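Local coordinates for GDSL-like Lipase (Parabacteroides distasonis, PDB 3P94), which is a serine hydrolase of the GDSL-like lipase family, probably cleaving ester bonds in lipids, perhaps as a lysophospholipase, at residues V21-F27 and L73-V79; A15-V19 and F49-G53; I115-F119 and I199-V203; F27-S31 and M62-F66. All coordinates share one frame; numbering follows the deposited sequence. Where two conformers were deposited one is given.

Interaction 1 of 4, residues V21-F27 and L73-V79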
# COMPACT_ATOMS: atom_id res chain seq x y z
N VAL A 21 7.25 17.32 11.57
CA VAL A 21 5.80 17.20 11.77
C VAL A 21 5.18 18.61 11.94
O VAL A 21 5.71 19.38 12.74
CB VAL A 21 5.48 16.25 12.96
CG1 VAL A 21 4.00 16.27 13.34
CG2 VAL A 21 5.95 14.82 12.68
N PRO A 22 4.10 18.98 11.21
CA PRO A 22 3.34 18.19 10.22
C PRO A 22 4.16 17.86 8.97
O PRO A 22 5.01 18.65 8.54
CB PRO A 22 2.13 19.08 9.90
CG PRO A 22 2.58 20.46 10.21
CD PRO A 22 3.50 20.32 11.39
N SER A 23 3.93 16.67 8.42
CA SER A 23 4.62 16.15 7.24
C SER A 23 3.76 16.34 5.99
O SER A 23 2.66 16.89 6.07
CB SER A 23 4.98 14.68 7.43
OG SER A 23 3.84 13.88 7.70
N ASN A 24 4.27 15.90 4.82
CA ASN A 24 3.60 16.08 3.55
C ASN A 24 2.72 14.86 3.20
O ASN A 24 1.51 14.89 3.43
CB ASN A 24 4.63 16.38 2.46
CG ASN A 24 4.07 16.58 1.07
OD1 ASN A 24 2.99 17.12 0.87
ND2 ASN A 24 4.81 16.14 0.08
N VAL A 25 3.33 13.79 2.65
CA VAL A 25 2.62 12.58 2.26
C VAL A 25 3.36 11.37 2.80
O VAL A 25 4.57 11.25 2.61
CB VAL A 25 2.44 12.45 0.71
CG1 VAL A 25 1.72 11.16 0.33
CG2 VAL A 25 1.73 13.66 0.10
N VAL A 26 2.62 10.47 3.44
CA VAL A 26 3.16 9.24 3.97
C VAL A 26 2.71 8.09 3.05
O VAL A 26 1.54 8.03 2.68
CB VAL A 26 2.72 9.03 5.44
CG1 VAL A 26 2.97 7.60 5.92
CG2 VAL A 26 3.41 10.05 6.36
N PHE A 27 3.64 7.22 2.66
CA PHE A 27 3.33 6.03 1.86
C PHE A 27 3.25 4.84 2.82
O PHE A 27 4.27 4.43 3.39
CB PHE A 27 4.38 5.79 0.75
CG PHE A 27 4.17 6.58 -0.53
CD1 PHE A 27 4.18 7.97 -0.51
CD2 PHE A 27 4.01 5.94 -1.75
CE1 PHE A 27 3.97 8.69 -1.68
CE2 PHE A 27 3.84 6.66 -2.93
CZ PHE A 27 3.83 8.03 -2.89
N LEU A 73 2.49 11.37 12.57
CA LEU A 73 3.34 12.18 11.68
C LEU A 73 2.56 13.38 11.11
O LEU A 73 3.15 14.22 10.45
CB LEU A 73 3.95 11.32 10.55
CG LEU A 73 4.89 10.17 10.98
CD1 LEU A 73 5.49 9.50 9.78
CD2 LEU A 73 6.02 10.65 11.90
N LYS A 74 1.24 13.46 11.40
CA LYS A 74 0.32 14.52 10.95
C LYS A 74 0.53 14.90 9.45
O LYS A 74 0.80 16.06 9.15
CB LYS A 74 0.46 15.77 11.86
CG LYS A 74 0.03 15.52 13.31
CD LYS A 74 0.33 16.72 14.19
CE LYS A 74 -0.33 16.61 15.54
NZ LYS A 74 -0.17 17.88 16.31
N PRO A 75 0.44 13.95 8.49
CA PRO A 75 0.64 14.33 7.08
C PRO A 75 -0.60 14.97 6.47
O PRO A 75 -1.69 14.84 7.01
CB PRO A 75 0.93 12.99 6.40
CG PRO A 75 0.12 12.01 7.18
CD PRO A 75 0.14 12.51 8.60
N LYS A 76 -0.43 15.62 5.31
CA LYS A 76 -1.54 16.18 4.54
C LYS A 76 -2.35 15.03 3.95
O LYS A 76 -3.59 15.07 3.93
CB LYS A 76 -1.02 17.09 3.41
CG LYS A 76 -0.36 18.39 3.89
CD LYS A 76 0.08 19.23 2.71
CE LYS A 76 0.63 20.56 3.16
NZ LYS A 76 0.74 21.51 2.04
N ALA A 77 -1.64 13.97 3.51
CA ALA A 77 -2.26 12.79 2.92
C ALA A 77 -1.50 11.51 3.22
O ALA A 77 -0.33 11.55 3.59
CB ALA A 77 -2.38 12.96 1.41
N VAL A 78 -2.17 10.37 3.07
CA VAL A 78 -1.57 9.04 3.20
C VAL A 78 -1.91 8.26 1.92
O VAL A 78 -3.06 8.28 1.45
CB VAL A 78 -1.96 8.28 4.51
CG1 VAL A 78 -3.49 8.08 4.63
CG2 VAL A 78 -1.21 6.95 4.63
N VAL A 79 -0.89 7.62 1.33
CA VAL A 79 -1.03 6.80 0.13
C VAL A 79 -1.03 5.38 0.64
O VAL A 79 -0.04 4.95 1.24
CB VAL A 79 0.08 7.11 -0.91
CG1 VAL A 79 0.06 6.10 -2.06
CG2 VAL A 79 -0.06 8.52 -1.45

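Interaction 2 of 4, residues A15-V19 and F49-G53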
# COMPACT_ATOMS: atom_id res chain seq x y z
N ALA A 15 13.12 6.36 13.29
CA ALA A 15 13.00 7.21 12.10
C ALA A 15 11.92 8.29 12.28
O ALA A 15 12.13 9.43 11.85
CB ALA A 15 12.68 6.36 10.89
N ASN A 16 10.79 7.96 12.93
CA ASN A 16 9.67 8.88 13.19
C ASN A 16 10.09 10.09 14.04
O ASN A 16 9.53 11.17 13.85
CB ASN A 16 8.53 8.14 13.89
CG ASN A 16 7.78 7.17 12.99
OD1 ASN A 16 7.81 7.25 11.76
ND2 ASN A 16 7.09 6.23 13.59
N LYS A 17 11.08 9.92 14.92
CA LYS A 17 11.58 10.97 15.83
C LYS A 17 12.31 12.13 15.10
O LYS A 17 12.46 13.20 15.70
CB LYS A 17 12.52 10.37 16.89
CG LYS A 17 11.87 9.27 17.74
CD LYS A 17 12.57 9.16 19.09
CE LYS A 17 12.88 7.76 19.53
NZ LYS A 17 14.20 7.72 20.20
N THR A 18 12.72 11.95 13.84
CA THR A 18 13.41 13.01 13.10
C THR A 18 12.62 13.48 11.87
O THR A 18 13.09 14.36 11.14
CB THR A 18 14.85 12.61 12.75
OG1 THR A 18 14.85 11.37 12.05
CG2 THR A 18 15.76 12.57 13.98
N VAL A 19 11.40 12.95 11.68
CA VAL A 19 10.50 13.39 10.62
C VAL A 19 9.95 14.77 11.04
O VAL A 19 9.55 14.93 12.19
CB VAL A 19 9.36 12.36 10.37
CG1 VAL A 19 8.24 12.95 9.52
CG2 VAL A 19 9.90 11.09 9.72
N PHE A 49 8.31 12.81 0.44
CA PHE A 49 7.39 11.74 0.84
C PHE A 49 8.04 10.94 1.97
O PHE A 49 9.26 10.83 2.01
CB PHE A 49 7.03 10.81 -0.34
CG PHE A 49 6.32 11.42 -1.53
CD1 PHE A 49 5.56 12.58 -1.40
CD2 PHE A 49 6.36 10.80 -2.77
CE1 PHE A 49 4.88 13.12 -2.49
CE2 PHE A 49 5.67 11.34 -3.87
CZ PHE A 49 4.95 12.50 -3.72
N VAL A 50 7.22 10.40 2.87
CA VAL A 50 7.70 9.59 3.99
C VAL A 50 7.38 8.14 3.66
O VAL A 50 6.22 7.79 3.48
CB VAL A 50 7.10 10.05 5.35
CG1 VAL A 50 7.54 9.13 6.48
CG2 VAL A 50 7.47 11.48 5.67
N ASP A 51 8.42 7.30 3.56
CA ASP A 51 8.28 5.88 3.22
C ASP A 51 8.05 5.06 4.50
O ASP A 51 8.92 5.01 5.37
CB ASP A 51 9.54 5.41 2.45
CG ASP A 51 9.72 3.92 2.23
OD1 ASP A 51 8.70 3.16 2.35
OD2 ASP A 51 10.86 3.50 1.91
N ARG A 52 6.88 4.44 4.61
CA ARG A 52 6.54 3.63 5.77
C ARG A 52 6.07 2.22 5.35
O ARG A 52 5.25 1.60 6.03
CB ARG A 52 5.51 4.35 6.68
CG ARG A 52 6.09 5.56 7.45
CD ARG A 52 7.16 5.13 8.46
NE ARG A 52 7.80 6.23 9.18
CZ ARG A 52 8.94 6.81 8.81
NH1 ARG A 52 9.56 6.43 7.71
NH2 ARG A 52 9.46 7.78 9.55
N GLY A 53 6.65 1.70 4.27
CA GLY A 53 6.36 0.35 3.79
C GLY A 53 7.11 -0.68 4.61
O GLY A 53 8.25 -0.44 5.00

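Interaction 3 of 4, residues I115-F119 and I199-V203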
# COMPACT_ATOMS: atom_id res chain seq x y z
N ILE A 115 -6.54 13.73 7.74
CA ILE A 115 -5.57 13.26 6.75
C ILE A 115 -6.35 12.79 5.52
O ILE A 115 -7.28 12.00 5.67
CB ILE A 115 -4.66 12.14 7.34
CG1 ILE A 115 -3.90 12.62 8.61
CG2 ILE A 115 -3.68 11.62 6.30
CD1 ILE A 115 -3.41 11.50 9.57
N LYS A 116 -5.97 13.27 4.32
CA LYS A 116 -6.60 12.87 3.06
C LYS A 116 -6.13 11.46 2.69
O LYS A 116 -4.93 11.19 2.72
CB LYS A 116 -6.28 13.86 1.92
CG LYS A 116 -6.94 15.21 2.08
CD LYS A 116 -6.71 16.08 0.86
CE LYS A 116 -7.32 17.44 1.03
NZ LYS A 116 -6.43 18.50 0.48
N VAL A 117 -7.06 10.56 2.34
CA VAL A 117 -6.68 9.19 1.96
C VAL A 117 -6.61 9.05 0.44
O VAL A 117 -7.58 9.34 -0.27
CB VAL A 117 -7.60 8.11 2.56
CG1 VAL A 117 -7.23 6.71 2.07
CG2 VAL A 117 -7.57 8.16 4.08
N ILE A 118 -5.48 8.53 -0.04
CA ILE A 118 -5.27 8.19 -1.43
C ILE A 118 -5.14 6.67 -1.47
O ILE A 118 -4.16 6.12 -0.99
CB ILE A 118 -4.05 8.93 -2.05
CG1 ILE A 118 -4.32 10.46 -2.12
CG2 ILE A 118 -3.73 8.36 -3.43
CD1 ILE A 118 -3.07 11.32 -2.27
N PHE A 119 -6.18 5.99 -1.98
CA PHE A 119 -6.17 4.53 -2.08
C PHE A 119 -5.58 4.08 -3.39
O PHE A 119 -5.88 4.67 -4.44
CB PHE A 119 -7.60 3.97 -1.94
CG PHE A 119 -8.04 3.64 -0.53
CD1 PHE A 119 -7.35 2.71 0.23
CD2 PHE A 119 -9.18 4.22 0.01
CE1 PHE A 119 -7.76 2.41 1.54
CE2 PHE A 119 -9.60 3.91 1.31
CZ PHE A 119 -8.88 3.01 2.06
N ILE A 199 -1.40 12.55 -6.45
CA ILE A 199 -1.01 13.38 -5.29
C ILE A 199 -1.14 14.87 -5.63
O ILE A 199 -1.71 15.61 -4.83
CB ILE A 199 0.42 13.01 -4.79
CG1 ILE A 199 0.41 11.64 -4.07
CG2 ILE A 199 1.01 14.10 -3.87
CD1 ILE A 199 1.78 10.93 -3.99
N HIS A 200 -0.63 15.31 -6.80
CA HIS A 200 -0.65 16.72 -7.20
C HIS A 200 -2.09 17.23 -7.41
O HIS A 200 -2.32 18.41 -7.18
CB HIS A 200 0.22 16.98 -8.44
CG HIS A 200 1.68 16.66 -8.24
ND1 HIS A 200 2.50 16.35 -9.32
CD2 HIS A 200 2.41 16.57 -7.10
CE1 HIS A 200 3.69 16.10 -8.80
NE2 HIS A 200 3.69 16.21 -7.47
N LYS A 201 -3.04 16.36 -7.79
CA LYS A 201 -4.43 16.75 -7.96
C LYS A 201 -5.17 16.76 -6.59
O LYS A 201 -6.09 17.56 -6.44
CB LYS A 201 -5.15 15.87 -9.01
CG LYS A 201 -5.53 14.44 -8.60
N THR A 202 -4.74 15.94 -5.61
CA THR A 202 -5.34 15.80 -4.27
C THR A 202 -4.75 16.77 -3.22
O THR A 202 -5.49 17.30 -2.40
CB THR A 202 -5.15 14.35 -3.78
OG1 THR A 202 -5.54 13.44 -4.81
CG2 THR A 202 -5.94 14.03 -2.50
N VAL A 203 -3.41 16.91 -3.21
CA VAL A 203 -2.65 17.67 -2.21
C VAL A 203 -2.14 18.97 -2.80
O VAL A 203 -1.42 18.96 -3.79
CB VAL A 203 -1.47 16.83 -1.64
CG1 VAL A 203 -0.86 17.50 -0.41
CG2 VAL A 203 -1.89 15.41 -1.31

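Interaction 4 of 4, residues F27-S31 and M62-F66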
# COMPACT_ATOMS: atom_id res chain seq x y z
N PHE A 27 3.64 7.22 2.66
CA PHE A 27 3.33 6.03 1.86
C PHE A 27 3.25 4.84 2.82
O PHE A 27 4.27 4.43 3.39
CB PHE A 27 4.38 5.79 0.75
CG PHE A 27 4.17 6.58 -0.53
CD1 PHE A 27 4.18 7.97 -0.51
CD2 PHE A 27 4.01 5.94 -1.75
CE1 PHE A 27 3.97 8.69 -1.68
CE2 PHE A 27 3.84 6.66 -2.93
CZ PHE A 27 3.83 8.03 -2.89
N MSE A 28 2.03 4.34 3.03
CA MSE A 28 1.75 3.20 3.90
C MSE A 28 1.63 1.96 3.00
O MSE A 28 0.92 1.98 1.99
CB MSE A 28 0.45 3.50 4.71
CG MSE A 28 -0.09 2.36 5.56
SE MSE A 28 1.26 1.55 6.74
CE MSE A 28 1.95 3.03 7.58
N GLY A 29 2.37 0.91 3.35
CA GLY A 29 2.33 -0.30 2.56
C GLY A 29 3.12 -1.49 3.05
O GLY A 29 3.61 -1.54 4.18
N ASN A 30 3.20 -2.47 2.17
CA ASN A 30 3.84 -3.76 2.36
C ASN A 30 5.19 -3.83 1.63
O ASN A 30 5.89 -2.81 1.55
CB ASN A 30 2.88 -4.85 1.88
CG ASN A 30 2.31 -4.65 0.48
OD1 ASN A 30 3.00 -4.23 -0.47
ND2 ASN A 30 1.05 -4.97 0.33
N SER A 31 5.55 -5.02 1.10
CA SER A 31 6.80 -5.27 0.39
C SER A 31 6.93 -4.45 -0.91
O SER A 31 8.04 -4.12 -1.32
CB SER A 31 6.96 -6.76 0.09
OG SER A 31 5.74 -7.34 -0.36
N MSE A 62 -0.93 -3.18 9.57
CA MSE A 62 -0.99 -1.81 9.12
C MSE A 62 -2.00 -0.98 9.90
O MSE A 62 -1.68 0.15 10.29
CB MSE A 62 -1.28 -1.78 7.62
CG MSE A 62 -0.07 -2.13 6.80
SE MSE A 62 -0.53 -1.87 4.96
CE MSE A 62 0.23 -3.59 4.31
N LEU A 63 -3.20 -1.54 10.16
CA LEU A 63 -4.23 -0.84 10.95
C LEU A 63 -3.70 -0.55 12.38
O LEU A 63 -3.93 0.54 12.91
CB LEU A 63 -5.54 -1.65 11.00
CG LEU A 63 -6.68 -1.10 11.88
CD1 LEU A 63 -7.09 0.33 11.47
CD2 LEU A 63 -7.89 -2.02 11.86
N VAL A 64 -2.96 -1.50 12.96
CA VAL A 64 -2.39 -1.36 14.31
C VAL A 64 -1.19 -0.36 14.29
O VAL A 64 -1.08 0.49 15.17
CB VAL A 64 -2.02 -2.74 14.90
CG1 VAL A 64 -1.15 -2.61 16.16
CG2 VAL A 64 -3.28 -3.54 15.21
N ARG A 65 -0.34 -0.43 13.26
CA ARG A 65 0.84 0.44 13.08
C ARG A 65 0.46 1.87 12.63
O ARG A 65 1.27 2.79 12.75
CB ARG A 65 1.73 -0.22 12.01
CG ARG A 65 3.08 0.42 11.83
CD ARG A 65 4.03 -0.47 11.09
NE ARG A 65 3.62 -0.85 9.73
CZ ARG A 65 3.89 -0.16 8.63
NH1 ARG A 65 4.45 1.03 8.70
NH2 ARG A 65 3.58 -0.66 7.44
N PHE A 66 -0.76 2.05 12.09
CA PHE A 66 -1.30 3.29 11.51
C PHE A 66 -1.13 4.51 12.40
O PHE A 66 -0.80 5.58 11.89
CB PHE A 66 -2.79 3.12 11.16
CG PHE A 66 -3.26 4.02 10.04
CD1 PHE A 66 -2.94 3.73 8.71
CD2 PHE A 66 -4.05 5.13 10.30
CE1 PHE A 66 -3.38 4.56 7.67
CE2 PHE A 66 -4.49 5.95 9.26
CZ PHE A 66 -4.15 5.66 7.95

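Interaction 1 of 4, residues V21-F27 and L73-V79
V79 lies against the ring of F27, side by side with it and pointing the same way. Its CB sits over the ring centre, 4.0 Å from the centroid and only 4° off the normal, a CH-pi contact. Beyond CB the side chain forks: CG1, anti to the backbone N (chi1 171°), covers the rim at F27 CE2, while CG2 meets V25 CG1 at 3.6 Å. Valine suits a strand because its branch at CB is compatible with extended backbone angles and lets its two methyls meet two neighbours, here F27 and V25. Residues 25-27 and 77-79 are adjacent parallel strands in the central sheet of this flavodoxin-like SGNH hydrolase fold. V26 N donates to A77 O at 3.1 Å, and V26 O accepts from V79 N at 2.8 Å and 171°. On the other face from F27, V26 CG2 packs against P75 CB and L73 CD1. Towards the strand starts the pairing becomes less regular. N24 O takes two donors, K76 N at 2.8 Å and A77 N at 3.3 Å. The short serine side chain lets S23 OG reach L73 O, just after helix 59-71, at 2.9 Å from above the carbonyl plane; S23 N divides its hydrogen between that oxygen and K74 O, with bent geometry to both.

Interaction 2 of 4, residues A15-V19 and F49-G53
The guanidinium of R52 is met at its edge by the amide of N16, whose OD1 lies nearly in the guanidinium plane, and over one face by V50 of its own strand, with CG1 3.5 Å above the centre. The amide and guanidinium planes are turned 36° apart. R52 grips OD1 side-on with two nitrogens: NE and NH2 each donate to it at 2.8 Å. Of the two, NE lies in the carbonyl plane of N16, whereas NH2 is tilted 22° from it. Both bonds are bent, as expected when neighbouring N-H groups converge on one atom. V19 slides past R52 in the opposite direction and brings CG2 to 3.3 Å from NH2, obliquely to the plane, while its other branch, CG1, meets V50 CG2 tip to tip at 4.2 Å. The arginine chain bends at chi2 (-65°), folding the guanidinium back along the strand, where NH1 bonds to D51 O at 2.8 Å. The arginine thus joins the end of helix 13-16 and the following type I turn, N16 to V19, to the outermost strand 49-53.

Asparagine suits its place because it can accept and donate at once: OD1 takes the arginine while ND2 donates to D69 OD1 of helix 59-71. D69, salt-bridged to R65, also touches R52 and may offset part of the positive charge here. The guanidinium would polarise the N16 amide, drawing electron density towards OD1 and probably making ND2 a better donor to D69.

Interaction 3 of 4, residues I115-F119 and I199-V203
Strand 116-119 passes the last turn of helix 185-202, with the CA atoms of I118 and I199 7.7 Å apart; K116 and T202 form the second close pair. The helix stops at T202, yet V203 N still donates to I199 O at 2.7 Å, which keeps the first non-helical residue tucked against the turn. I118 carries the apolar part of the contact. It points toward the helix; its CG1 branch, anti to the carbonyl carbon (chi1 -66°), carries CD1 to I199 CG1 at 3.9 Å, the two side chains crossing at about a right angle. T202 comes to it tip to tip, with CG2 3.9 Å from I118 CG1. Threonine suits this border position: its methyl faces the isoleucine while OG1 bonds to A198 O and to T157 OG1. At the exposed margin K116 slides past T202 in the opposite direction, and NZ donates to T202 O at 3.3 Å, in the carbonyl plane. A lysine is apt here, since the carbonyls at a helix C-terminus tend to present a partial negative charge, which would attract the ammonium. Around the contact, I199 continues onto V25 and F27 of strand 23-29, V203 rests on A77, and I118 also touches T157 and V159 of strand 157-159. V117, pointing away from helix 185-202, packs on A110 of helix 96-112, so this strand is covered by helices on both faces.

Interaction 4 of 4, residues F27-S31 and M62-F66
Strand 27-29 and helix 62-66, which meet through M28 and R65, have axes 9.9 Å apart at closest and run at 145°, roughly antiparallel. M28, a selenomethionine, sends its side chain past R65 in the opposite direction and places SE over one face of the guanidinium, 3.3 Å from NH2. Bends at chi2 and chi3 (both 51°) fold the methyl back, so that CE lies 3.4 Å from R65 NH1. The unbranched methionine side chain, here carrying selenium as a label in place of sulfur, can follow the flat cation closely. Nearer the backbone, M28 CG meets the edge of the F66 ring at CD1, 4.5 Å away. M62, likewise a selenomethionine, has its CG 3.9 Å from M28 SE and reaches on to G29 and N30, its CE 3.8 Å from both G29 C and N30 CB. The buried charge of R65 is met by D69 in a salt bridge, with R52 O and Q57 OE1 as further partners. N30 caps the next helix through I32 N, and S31 OG bonds to H182 NE2, consistent with a catalytic serine and histidine. Helix 59-71 thus covers this part of the sheet, with strand 49-53 flanking it through R52 and helix 96-112 reached by F66 through M106.

All four contacts meet on one parallel sheet, whose order is 49-53, 23-29, 75-81, 116-120, 157-159. Interaction 1 pairs two inner strands; its centre lies about 9 Å from that of interaction 2 and 10 Å from that of interaction 3, which reach the strands on either side. Interactions 2 and 3 are about 18 Å apart, centre to centre, yet touch through F49 and I199. Interaction 4 shares F27 with interaction 1 and is nested inside its chain loop, while interaction 2 crosses both; interaction 3 closes last. Because neighbouring F27 and M28 point to the two faces of the sheet, helices 185-202 and 59-71 pack on opposite sides, and strand 23-29 leads from this core to the probable nucleophile S31.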